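Local coordinates for AB hydrolase-1 domain-containing protein (Streptococcus mutans, PDB 4L9A) that probably hydrolyses carboxylic esters as an alpha/beta hydrolase of the carboxylesterase type, with no natural substrate assigned, at residues Met147-Gly152 with Glu223-Gly228; Leu181-Ser184 with Gln190-Gln193; Gly265-His268 with Trp272-Thr275. One frame throughout, in Å; residues are numbered along the deposited sequence.

All three contacts belong to one alpha/beta hydrolase fold. The region between strands 134-141 and 235-239 holds both interaction 1, which joins helix 146-151 to the loop 223-228, and interaction 2, which pairs helices 171-185 and 188-206 and falls within the span that interaction 1 brackets. Interaction 3 follows later, in the loop and short helix after strand 260-263. Centres of interactions 1 and 2 are about 31 Å apart, on opposite sides of the chain's centre; interactions 1 and 3 are about 23 Å between centres. Interactions 2 and 3, about 13 Å apart by their centres, touch: S182 CB lies 3.6 Å from W272 CZ3. The helical hairpin thus rests on the segment following the last strand.

Interaction 1 (Met147-Gly152 with Glu223-Gly228); sequences MIYRAG and EDFKTG
Y149 and F225 meet ring to ring. F225 is the centre of the contact: the Y149 ring makes the closest approach to it, and R150 covers a similar area more loosely. The CZ corner of F225 is set against the CD2-CE2 bond of Y149: F225 CZ lies 3.5 Å from Y149 CD2 and equally 3.5 Å from Y149 CE2, equidistant from the two ends of that bond. The ring centroids are 5.4 Å apart and the planes are inclined at 58°, an oblique arrangement that is neither a stack nor a regular edge-to-face pair. The phenol end takes little part, since Y149 OH is 5.0 Å from F225 CZ. From R150, an outstretched chain brings NH1 to 4.4 Å from F225 CB, beside the root of the aromatic side chain.

Further out, the helix sets the position of the tyrosine. With CG anti to the backbone N (chi1 180°), the ring leaves helix 146-151 toward the loop, where it also touches L220. The helix closes with G152 N bonded to I148 O, and G152 then departs at positive phi. F225 also meets the ring of F122, on helix 120-130. D224 OD2 bonds to G221 N within the preceding turn, and R150 NH1 has a long, weak ion pair with E222 OE1, a partner outside the two segments.

No hydrogen bond crosses between the segments, and they bury only 136 Å² together. This is consistent with a near-surface contact held mainly by dispersion.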
loop_
_atom_site.group_PDB
_atom_site.type_symbol
_atom_site.label_atom_id
_atom_site.label_comp_id
_atom_site.label_asym_id
_atom_site.label_seq_id
_atom_site.Cartn_x
_atom_site.Cartn_y
_atom_site.Cartn_z
HETATM N N MSE A 147 -12.472 -9.354 6.273
HETATM C CA MSE A 147 -12.492 -10.783 6.561
HETATM C C MSE A 147 -11.142 -11.298 7.057
HETATM O O MSE A 147 -11.058 -11.879 8.139
HETATM C CB MSE A 147 -12.925 -11.584 5.340
HETATM C CG MSE A 147 -13.156 -13.059 5.643
HETATM SE SE MSE A 147 -12.920 -14.160 4.049
HETATM C CE MSE A 147 -10.973 -14.335 4.109
ATOM N N ILE A 148 -10.091 -11.098 6.268
ATOM C CA ILE A 148 -8.779 -11.609 6.652
ATOM C C ILE A 148 -8.299 -10.903 7.923
ATOM O O ILE A 148 -7.656 -11.508 8.776
ATOM C CB ILE A 148 -7.736 -11.493 5.504
ATOM C CG1 ILE A 148 -6.629 -12.544 5.653
ATOM C CG2 ILE A 148 -7.148 -10.086 5.427
ATOM C CD1 ILE A 148 -7.097 -13.951 5.447
ATOM N N TYR A 149 -8.638 -9.626 8.060
ATOM C CA TYR A 149 -8.219 -8.865 9.228
ATOM C C TYR A 149 -8.853 -9.402 10.504
ATOM O O TYR A 149 -8.166 -9.564 11.513
ATOM C CB TYR A 149 -8.540 -7.373 9.076
ATOM C CG TYR A 149 -8.110 -6.580 10.284
ATOM C CD1 TYR A 149 -6.806 -6.120 10.403
ATOM C CD2 TYR A 149 -8.996 -6.326 11.322
ATOM C CE1 TYR A 149 -6.403 -5.408 11.510
ATOM C CE2 TYR A 149 -8.602 -5.619 12.434
ATOM C CZ TYR A 149 -7.307 -5.163 12.523
ATOM O OH TYR A 149 -6.914 -4.453 13.629
ATOM N N ARG A 150 -10.156 -9.674 10.460
ATOM C CA ARG A 150 -10.869 -10.249 11.605
ATOM C C ARG A 150 -10.314 -11.607 12.019
ATOM O O ARG A 150 -10.299 -11.946 13.197
ATOM C CB ARG A 150 -12.365 -10.401 11.307
ATOM C CG ARG A 150 -13.171 -9.126 11.419
ATOM C CD ARG A 150 -14.652 -9.365 11.167
ATOM N NE ARG A 150 -15.378 -8.100 11.148
ATOM C CZ ARG A 150 -16.335 -7.796 10.276
ATOM N NH1 ARG A 150 -16.937 -6.614 10.334
ATOM N NH2 ARG A 150 -16.689 -8.674 9.346
ATOM N N ALA A 151 -9.873 -12.387 11.042
ATOM C CA ALA A 151 -9.321 -13.704 11.319
ATOM C C ALA A 151 -7.856 -13.594 11.736
ATOM O O ALA A 151 -7.397 -14.277 12.654
ATOM C CB ALA A 151 -9.464 -14.596 10.101
ATOM N N GLY A 152 -7.129 -12.721 11.048
ATOM C CA GLY A 152 -5.700 -12.584 11.239
ATOM C C GLY A 152 -4.945 -13.245 10.103
ATOM O O GLY A 152 -5.073 -14.451 9.889
ATOM N N GLU A 223 -15.676 0.779 13.376
ATOM C CA GLU A 223 -16.057 1.965 12.622
ATOM C C GLU A 223 -15.221 2.124 11.355
ATOM O O GLU A 223 -15.582 2.878 10.455
ATOM C CB GLU A 223 -15.935 3.211 13.494
ATOM C CG GLU A 223 -17.270 3.778 13.946
ATOM C CD GLU A 223 -18.285 3.849 12.821
ATOM O OE1 GLU A 223 -19.330 3.173 12.917
ATOM O OE2 GLU A 223 -18.039 4.579 11.839
ATOM N N ASP A 224 -14.105 1.408 11.288
ATOM C CA ASP A 224 -13.214 1.481 10.136
ATOM C C ASP A 224 -13.562 0.429 9.088
ATOM O O ASP A 224 -12.889 0.321 8.056
ATOM C CB ASP A 224 -11.767 1.291 10.587
ATOM C CG ASP A 224 -11.331 2.357 11.572
ATOM O OD1 ASP A 224 -11.574 3.548 11.283
ATOM O OD2 ASP A 224 -10.782 2.004 12.638
ATOM N N PHE A 225 -14.612 -0.345 9.346
ATOM C CA PHE A 225 -14.935 -1.476 8.481
ATOM C C PHE A 225 -16.269 -1.311 7.755
ATOM O O PHE A 225 -16.860 -2.297 7.299
ATOM C CB PHE A 225 -14.956 -2.766 9.308
ATOM C CG PHE A 225 -13.648 -3.088 9.962
ATOM C CD1 PHE A 225 -12.452 -2.712 9.375
ATOM C CD2 PHE A 225 -13.613 -3.756 11.175
ATOM C CE1 PHE A 225 -11.240 -3.010 9.978
ATOM C CE2 PHE A 225 -12.406 -4.052 11.780
ATOM C CZ PHE A 225 -11.220 -3.679 11.179
ATOM N N LYS A 226 -16.737 -0.072 7.638
ATOM C CA LYS A 226 -18.093 0.174 7.149
ATOM C C LYS A 226 -18.125 0.833 5.773
ATOM O O LYS A 226 -19.175 1.314 5.331
ATOM C CB LYS A 226 -18.879 1.030 8.146
ATOM C CG LYS A 226 -19.051 0.404 9.526
ATOM C CD LYS A 226 -19.874 1.304 10.456
ATOM C CE LYS A 226 -19.957 0.738 11.872
ATOM N NZ LYS A 226 -20.673 -0.569 11.926
ATOM N N THR A 227 -16.978 0.844 5.102
ATOM C CA THR A 227 -16.824 1.553 3.840
ATOM C C THR A 227 -16.432 0.584 2.736
ATOM O O THR A 227 -15.476 -0.175 2.881
ATOM C CB THR A 227 -15.714 2.629 3.950
ATOM O OG1 THR A 227 -15.940 3.445 5.108
ATOM C CG2 THR A 227 -15.675 3.508 2.711
ATOM N N GLY A 228 -17.158 0.612 1.629
ATOM C CA GLY A 228 -16.746 -0.124 0.448
ATOM C C GLY A 228 -16.376 0.874 -0.633
ATOM O O GLY A 228 -16.530 2.074 -0.440
#

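Interaction 2 (Leu181-Ser184 with Gln190-Gln193); sequences LSRS and QFKQ
The CZ corner of F191 points into one face of the R183 guanidinium, with the two planes 46° apart. F191 CZ sits beneath the centre of the guanidinium, 3.5 Å from R183 CZ, while R183 NH2 approaches F191 CE1 at 3.6 Å. At this tilt the groups touch through one end of the ring and do not lie flat on each other. The aliphatic part of the arginine follows the same side: R183 CB is 3.8 Å from F191 CE2, and CG stands above the ring face, offset toward its rim. A bend at chi3 (-120°) turns the guanidinium so that its face meets that corner.

S182 comes to the ring from another direction. Its OG lies at the edge, near the ring plane, 3.4 Å from F191 CE2. That hydroxyl has its polar partners elsewhere, in L178 O, K179 O and W195 NE1, so the ring edge is an additional van der Waals neighbour of a group whose hydrogen bonds are made outside the contact. F191 is in turn met edge-to-face by W195, one turn further along its own helix.

F191 reaches the opposing helix because its CG is anti to the backbone N (chi1 173°). The backbones are close here, R183 CA and F191 CA being 6.1 Å apart, and backbone R183 N itself comes within 3.6 Å of F191 CD2. F191 thus packs between helices 171-185 and 188-206 near the short turn of an alpha-alpha hairpin. The hairpin lies between strands 134-141 and 235-239, where alpha/beta hydrolases commonly carry a helical cap, and probably belongs to it.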
loop_
_atom_site.group_PDB
_atom_site.type_symbol
_atom_site.label_atom_id
_atom_site.label_comp_id
_atom_site.label_asym_id
_atom_site.label_seq_id
_atom_site.Cartn_x
_atom_site.Cartn_y
_atom_site.Cartn_z
ATOM N N LEU A 181 13.102 -12.888 -1.522
ATOM C CA LEU A 181 12.019 -12.528 -2.416
ATOM C C LEU A 181 12.368 -11.250 -3.187
ATOM O O LEU A 181 12.278 -11.211 -4.421
ATOM C CB LEU A 181 10.737 -12.337 -1.602
ATOM C CG LEU A 181 9.417 -12.466 -2.342
ATOM C CD1 LEU A 181 9.340 -13.830 -3.000
ATOM C CD2 LEU A 181 8.243 -12.242 -1.393
ATOM N N SER A 182 12.763 -10.207 -2.459
ATOM C CA SER A 182 13.102 -8.924 -3.084
ATOM C C SER A 182 14.322 -9.051 -4.000
ATOM O O SER A 182 14.391 -8.412 -5.057
ATOM C CB SER A 182 13.317 -7.828 -2.027
ATOM O OG SER A 182 14.337 -8.187 -1.109
ATOM N N ARG A 183 15.276 -9.882 -3.588
ATOM C CA ARG A 183 16.475 -10.146 -4.381
ATOM C C ARG A 183 16.119 -10.697 -5.771
ATOM O O ARG A 183 16.766 -10.367 -6.771
ATOM C CB ARG A 183 17.402 -11.120 -3.641
ATOM C CG ARG A 183 18.875 -11.064 -4.079
ATOM C CD ARG A 183 19.767 -11.922 -3.178
ATOM N NE ARG A 183 20.801 -11.119 -2.523
ATOM C CZ ARG A 183 20.932 -10.987 -1.205
ATOM N NH1 ARG A 183 20.103 -11.614 -0.377
ATOM N NH2 ARG A 183 21.902 -10.230 -0.711
ATOM N N SER A 184 15.078 -11.521 -5.838
ATOM C CA SER A 184 14.675 -12.129 -7.104
ATOM C C SER A 184 13.951 -11.144 -8.018
ATOM O O SER A 184 13.929 -11.323 -9.231
ATOM C CB SER A 184 13.773 -13.339 -6.844
ATOM O OG SER A 184 14.470 -14.348 -6.129
ATOM N N GLN A 190 18.253 -1.496 -6.887
ATOM C CA GLN A 190 16.978 -1.202 -6.247
ATOM C C GLN A 190 16.755 -2.118 -5.053
ATOM O O GLN A 190 16.088 -1.752 -4.088
ATOM C CB GLN A 190 15.829 -1.236 -7.266
ATOM C CG GLN A 190 15.985 -0.104 -8.299
ATOM C CD GLN A 190 14.799 0.084 -9.225
ATOM O OE1 GLN A 190 14.270 -0.881 -9.796
ATOM N NE2 GLN A 190 14.380 1.348 -9.395
ATOM N N PHE A 191 17.353 -3.297 -5.109
ATOM C CA PHE A 191 17.418 -4.171 -3.945
ATOM C C PHE A 191 18.149 -3.493 -2.780
ATOM O O PHE A 191 17.598 -3.355 -1.694
ATOM C CB PHE A 191 18.116 -5.467 -4.326
ATOM C CG PHE A 191 18.400 -6.380 -3.164
ATOM C CD1 PHE A 191 19.682 -6.487 -2.653
ATOM C CD2 PHE A 191 17.396 -7.156 -2.607
ATOM C CE1 PHE A 191 19.956 -7.340 -1.592
ATOM C CE2 PHE A 191 17.662 -8.009 -1.548
ATOM C CZ PHE A 191 18.942 -8.104 -1.043
ATOM N N LYS A 192 19.392 -3.072 -3.002
ATOM C CA LYS A 192 20.149 -2.442 -1.921
ATOM C C LYS A 192 19.450 -1.181 -1.412
ATOM O O LYS A 192 19.449 -0.902 -0.216
ATOM C CB LYS A 192 21.595 -2.158 -2.337
ATOM C CG LYS A 192 22.500 -3.388 -2.304
ATOM C CD LYS A 192 23.960 -3.029 -2.597
ATOM C CE LYS A 192 24.846 -4.267 -2.729
ATOM N NZ LYS A 192 25.135 -4.906 -1.421
ATOM N N GLN A 193 18.835 -0.428 -2.318
ATOM C CA GLN A 193 18.144 0.792 -1.922
ATOM C C GLN A 193 16.929 0.419 -1.056
ATOM O O GLN A 193 16.740 0.955 0.033
ATOM C CB GLN A 193 17.745 1.620 -3.155
ATOM C CG GLN A 193 17.339 3.065 -2.840
ATOM C CD GLN A 193 18.479 3.885 -2.220
ATOM O OE1 GLN A 193 19.629 3.790 -2.647
ATOM N NE2 GLN A 193 18.156 4.687 -1.204
#

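Interaction 3 (Gly265-His268 with Trp272-Thr275); sequences GQHH and WSET
H267 and S273 both adopt a first torsion that places the outer group between the backbone N and the carbonyl carbon, chi1 54° for the histidine and 59° for the serine, and these rotations bring imidazole and hydroxyl together. S273 OG stands obliquely to the ring at its CE1-NE2 bond, 3.1 Å from H267 CE1 and 3.1 Å from H267 NE2. The serine methylene follows, with S273 CB at 3.5 Å from H267 NE2. The other ring nitrogen has a definite role: H267 ND1 accepts a hydrogen bond from Y269 N, just ahead in the chain, which fixes the rotation of the imidazole. The ring also meets that of H185 and touches Y177 and L181, all of helix 171-185.

E274 makes the second point of contact. A bend at chi2 (-60°) curls its carboxylate back toward G265, where E274 OE2 lies 3.8 Å from G265 CA and 4.1 Å from G265 N. The backbones run close enough for this, G265 CA and E274 CA being 6.8 Å apart; G265 has positive phi, a conformation that glycine adopts readily. The carboxylate remains 5.7 Å, E274 OE2 to H267 NE2, from the imidazole, so any electrostatic influence would probably be modest. E274 itself is the junction between two helices, first residue beyond 270-273 and N-cap of 275-287.

The arrangement folds the loop after strand 260-263 against the helix junction that follows it. In alpha/beta hydrolases the loop after the last strand usually carries the catalytic histidine, and H268, its ND1 bonded to E142 OE1, is consistent with that place.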
loop_
_atom_site.group_PDB
_atom_site.type_symbol
_atom_site.label_atom_id
_atom_site.label_comp_id
_atom_site.label_asym_id
_atom_site.label_seq_id
_atom_site.Cartn_x
_atom_site.Cartn_y
_atom_site.Cartn_z
ATOM N N GLY A 265 0.494 -14.811 -9.299
ATOM C CA GLY A 265 1.514 -14.758 -8.266
ATOM C C GLY A 265 1.618 -15.969 -7.360
ATOM O O GLY A 265 0.695 -16.772 -7.263
ATOM N N GLN A 266 2.760 -16.087 -6.688
ATOM C CA GLN A 266 3.011 -17.189 -5.770
ATOM C C GLN A 266 3.260 -16.692 -4.352
ATOM O O GLN A 266 3.551 -17.477 -3.454
ATOM C CB GLN A 266 4.212 -18.011 -6.235
ATOM C CG GLN A 266 4.790 -17.563 -7.558
ATOM C CD GLN A 266 4.087 -18.205 -8.730
ATOM O OE1 GLN A 266 3.087 -18.901 -8.559
ATOM N NE2 GLN A 266 4.605 -17.974 -9.931
ATOM N N HIS A 267 3.151 -15.384 -4.158
ATOM C CA HIS A 267 3.380 -14.791 -2.849
ATOM C C HIS A 267 2.588 -13.499 -2.666
ATOM O O HIS A 267 1.877 -13.058 -3.564
ATOM C CB HIS A 267 4.872 -14.538 -2.627
ATOM C CG HIS A 267 5.513 -13.735 -3.714
ATOM N ND1 HIS A 267 5.462 -12.359 -3.750
ATOM C CD2 HIS A 267 6.209 -14.114 -4.811
ATOM C CE1 HIS A 267 6.103 -11.925 -4.819
ATOM N NE2 HIS A 267 6.565 -12.970 -5.480
ATOM N N HIS A 268 2.728 -12.899 -1.491
ATOM C CA HIS A 268 1.942 -11.737 -1.099
ATOM C C HIS A 268 2.404 -10.438 -1.774
ATOM O O HIS A 268 1.661 -9.452 -1.820
ATOM C CB HIS A 268 2.034 -11.614 0.426
ATOM C CG HIS A 268 1.204 -10.519 1.027
ATOM N ND1 HIS A 268 -0.123 -10.312 0.706
ATOM C CD2 HIS A 268 1.499 -9.607 1.986
ATOM C CE1 HIS A 268 -0.597 -9.307 1.422
ATOM N NE2 HIS A 268 0.367 -8.867 2.215
ATOM N N TRP A 272 5.873 -6.384 -6.326
ATOM C CA TRP A 272 7.262 -6.644 -6.687
ATOM C C TRP A 272 7.411 -7.497 -7.943
ATOM O O TRP A 272 8.279 -7.235 -8.780
ATOM C CB TRP A 272 7.974 -7.380 -5.557
ATOM C CG TRP A 272 8.186 -6.562 -4.325
ATOM C CD1 TRP A 272 7.861 -5.245 -4.136
ATOM C CD2 TRP A 272 8.773 -7.015 -3.098
ATOM N NE1 TRP A 272 8.208 -4.855 -2.862
ATOM C CE2 TRP A 272 8.769 -5.920 -2.206
ATOM C CE3 TRP A 272 9.298 -8.245 -2.669
ATOM C CZ2 TRP A 272 9.288 -6.012 -0.909
ATOM C CZ3 TRP A 272 9.816 -8.332 -1.383
ATOM C CH2 TRP A 272 9.796 -7.221 -0.515
ATOM N N SER A 273 6.581 -8.534 -8.054
ATOM C CA SER A 273 6.816 -9.613 -9.018
ATOM C C SER A 273 5.880 -9.638 -10.236
ATOM O O SER A 273 6.170 -10.305 -11.238
ATOM C CB SER A 273 6.714 -10.968 -8.301
ATOM O OG SER A 273 5.427 -11.121 -7.717
ATOM N N GLU A 274 4.747 -8.949 -10.160
ATOM C CA GLU A 274 3.754 -9.082 -11.227
ATOM C C GLU A 274 3.483 -7.772 -11.966
ATOM O O GLU A 274 2.362 -7.534 -12.428
ATOM C CB GLU A 274 2.456 -9.678 -10.666
ATOM C CG GLU A 274 2.629 -11.049 -10.006
ATOM C CD GLU A 274 3.172 -12.099 -10.959
ATOM O OE1 GLU A 274 2.843 -12.048 -12.163
ATOM O OE2 GLU A 274 3.939 -12.975 -10.505
ATOM N N THR A 275 4.514 -6.937 -12.110
ATOM C CA THR A 275 4.308 -5.563 -12.578
ATOM C C THR A 275 4.035 -5.449 -14.080
ATOM O O THR A 275 3.429 -4.481 -14.535
ATOM C CB THR A 275 5.455 -4.605 -12.129
ATOM O OG1 THR A 275 6.699 -5.029 -12.699
ATOM C CG2 THR A 275 5.574 -4.614 -10.638
#